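Side-chain contact in methylmalonyl-CoA carboxyltransferase 5S subunit (Propionibacterium freudenreichii subsp. shermanii, PDB 1RQB), which transfers a carboxyl group from the biotin of the 1.3S subunit to pyruvate, forming oxaloacetate on a cobalt-containing TIM-barrel subunit: residues V462-E465 with H466-E469. Residues are numbered along the deposited sequence; the frame is centred on the assembly and turned at random.
Sequences VFFE and HRAE
Phe463 and Arg467 meet where helix 460-466, within the conserved carboxylase domain and away from the cobalt site, runs out into a loop. The evidence for a tight inner side is a CH-pi contact: Arg467 CB stands over the face of the Phe463 ring, 4.2 Å from its centroid. The aliphatic chain then continues along the CZ-CE2 side of the ring, and Arg467 CD comes to 3.7 Å from Phe463 CZ. With chi3 at 52°, the arginine chain bends there and brings its guanidinium beside Phe464, whose CD2 lies over one guanidinium face, 3.8 Å from Arg467 NH2; the two planes are 24° apart. The charge is met outside the turn: NH1 forms salt bridges with Asp449 and Asp82, and NH2 donates to the carbonyl of Gly442, tying the end of this helix to helix 447-455 (Asp449) and to the loops carrying Asp82 and Gly442.

The helical bonding frays here: Phe463 O accepts from both Arg467 N (i+4) and His466 N (i+3). One residue on, a water replaces the direct bond, accepting from Ala468 N and donating to Phe464 O.

The outer side is looser and more polar: Val462 and Glu465 are exposed and His466 partly so, whereas Phe463 and Phe464 are buried. Val462 CG1 meets the His466 ring at its edge, 3.7 Å from CD2, while Glu465 OE2 sits over one ring face without a hydrogen bond to it, coming no nearer than 3.7 Å, at His466 CE1. An alanine in place of His466 would probably leave Glu469 OE1 without its imidazole donor and deprive Val462 CG1 of its ring neighbour. The Glu469 carboxylate is gripped twice, OE2 by His472 NE2 and OE1 by His466 ND1 at 2.7 Å, the latter from above the carboxylate plane.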
ATOM      1  N   VAL A 462      18.494  22.876 -27.793  1.00 23.08           N
ATOM      2  CA  VAL A 462      19.464  21.840 -27.410  1.00 22.21           C
ATOM      3  C   VAL A 462      18.992  20.471 -27.907  1.00 21.77           C
ATOM      4  O   VAL A 462      19.774  19.688 -28.443  1.00 20.98           O
ATOM      5  CB  VAL A 462      19.646  21.786 -25.882  1.00 27.39           C
ATOM      6  CG1 VAL A 462      20.511  20.585 -25.495  1.00 27.29           C
ATOM      7  CG2 VAL A 462      20.303  23.068 -25.399  1.00 30.85           C
ATOM      8  N   PHE A 463      17.708  20.186 -27.748  1.00 19.36           N
ATOM      9  CA  PHE A 463      17.179  18.882 -28.174  1.00 16.54           C
ATOM     10  C   PHE A 463      17.368  18.676 -29.680  1.00 18.11           C
ATOM     11  O   PHE A 463      17.856  17.632 -30.111  1.00 14.34           O
ATOM     12  CB  PHE A 463      15.693  18.756 -27.821  1.00 16.53           C
ATOM     13  CG  PHE A 463      15.051  17.521 -28.377  1.00 19.04           C
ATOM     14  CD1 PHE A 463      15.560  16.259 -28.067  1.00 17.73           C
ATOM     15  CD2 PHE A 463      13.972  17.611 -29.242  1.00 18.66           C
ATOM     16  CE1 PHE A 463      15.000  15.110 -28.618  1.00 18.55           C
ATOM     17  CE2 PHE A 463      13.403  16.462 -29.801  1.00 17.89           C
ATOM     18  CZ  PHE A 463      13.918  15.214 -29.488  1.00 20.61           C
ATOM     19  N   PHE A 464      16.987  19.665 -30.482  1.00 16.61           N
ATOM     20  CA  PHE A 464      17.088  19.539 -31.944  1.00 18.94           C
ATOM     21  C   PHE A 464      18.532  19.272 -32.372  1.00 20.09           C
ATOM     22  O   PHE A 464      18.780  18.567 -33.350  1.00 19.31           O
ATOM     23  CB  PHE A 464      16.595  20.819 -32.632  1.00 19.75           C
ATOM     24  CG  PHE A 464      15.099  21.019 -32.580  1.00 20.28           C
ATOM     25  CD1 PHE A 464      14.548  22.254 -32.904  1.00 25.43           C
ATOM     26  CD2 PHE A 464      14.245  19.978 -32.225  1.00 21.89           C
ATOM     27  CE1 PHE A 464      13.164  22.454 -32.877  1.00 22.27           C
ATOM     28  CE2 PHE A 464      12.860  20.165 -32.196  1.00 21.40           C
ATOM     29  CZ  PHE A 464      12.320  21.407 -32.522  1.00 21.87           C
ATOM     30  N   GLU A 465      19.489  19.821 -31.636  1.00 19.71           N
ATOM     31  CA  GLU A 465      20.900  19.656 -32.014  1.00 25.01           C
ATOM     32  C   GLU A 465      21.426  18.263 -31.657  1.00 24.49           C
ATOM     33  O   GLU A 465      22.327  17.757 -32.325  1.00 24.53           O
ATOM     34  CB  GLU A 465      21.763  20.703 -31.311  1.00 30.72           C
ATOM     35  CG  GLU A 465      23.207  20.710 -31.803  1.00 47.63           C
ATOM     36  CD  GLU A 465      24.216  20.955 -30.697  1.00 53.27           C
ATOM     37  OE1 GLU A 465      24.003  21.879 -29.881  1.00 58.67           O
ATOM     38  OE2 GLU A 465      25.231  20.225 -30.652  1.00 58.22           O
ATOM     39  N   HIS A 466      20.857  17.622 -30.636  1.00 19.86           N
ATOM     40  CA  HIS A 466      21.375  16.326 -30.172  1.00 20.65           C
ATOM     41  C   HIS A 466      20.470  15.138 -30.508  1.00 17.75           C
ATOM     42  O   HIS A 466      20.885  13.993 -30.345  1.00 17.55           O
ATOM     43  CB  HIS A 466      21.556  16.377 -28.655  1.00 23.11           C
ATOM     44  CG  HIS A 466      22.705  17.225 -28.211  1.00 29.49           C
ATOM     45  ND1 HIS A 466      24.018  16.876 -28.444  1.00 32.40           N
ATOM     46  CD2 HIS A 466      22.741  18.394 -27.531  1.00 29.52           C
ATOM     47  CE1 HIS A 466      24.813  17.793 -27.924  1.00 33.79           C
ATOM     48  NE2 HIS A 466      24.063  18.724 -27.363  1.00 31.39           N
ATOM     49  N   ARG A 467      19.247  15.394 -30.958  1.00 18.06           N
ATOM     50  CA  ARG A 467      18.278  14.322 -31.234  1.00 17.72           C
ATOM     51  C   ARG A 467      18.858  13.187 -32.081  1.00 14.33           C
ATOM     52  O   ARG A 467      18.514  12.026 -31.872  1.00 14.25           O
ATOM     53  CB  ARG A 467      17.026  14.885 -31.925  1.00 21.70           C
ATOM     54  CG  ARG A 467      16.094  13.796 -32.492  1.00 25.15           C
ATOM     55  CD  ARG A 467      14.770  14.387 -32.968  1.00 24.55           C
ATOM     56  NE  ARG A 467      14.955  15.504 -33.891  1.00 24.39           N
ATOM     57  CZ  ARG A 467      13.997  16.369 -34.204  1.00 27.96           C
ATOM     58  NH1 ARG A 467      12.786  16.232 -33.668  1.00 22.02           N
ATOM     59  NH2 ARG A 467      14.252  17.379 -35.033  1.00 22.83           N
ATOM     60  N   ALA A 468      19.720  13.517 -33.037  1.00 17.33           N
ATOM     61  CA  ALA A 468      20.305  12.525 -33.951  1.00 18.70           C
ATOM     62  C   ALA A 468      21.114  11.450 -33.219  1.00 17.63           C
ATOM     63  O   ALA A 468      21.363  10.382 -33.777  1.00 16.49           O
ATOM     64  CB  ALA A 468      21.186  13.231 -34.989  1.00 21.25           C
ATOM     65  N   GLU A 469      21.536  11.709 -31.984  1.00 17.86           N
ATOM     66  CA  GLU A 469      22.327  10.729 -31.222  1.00 15.65           C
ATOM     67  C   GLU A 469      21.443   9.563 -30.775  1.00 16.86           C
ATOM     68  O   GLU A 469      21.941   8.502 -30.398  1.00 14.97           O
ATOM     69  CB  GLU A 469      22.923  11.359 -29.964  1.00 18.35           C
ATOM     70  CG  GLU A 469      23.814  12.555 -30.175  1.00 22.50           C
ATOM     71  CD  GLU A 469      24.118  13.264 -28.855  1.00 22.81           C
ATOM     72  OE1 GLU A 469      24.817  14.297 -28.879  1.00 25.37           O
ATOM     73  OE2 GLU A 469      23.651  12.781 -27.792  1.00 26.04           O
TER
HETATM   74  O   HOH W   1      19.973  16.220 -34.181  1.00 25.52           O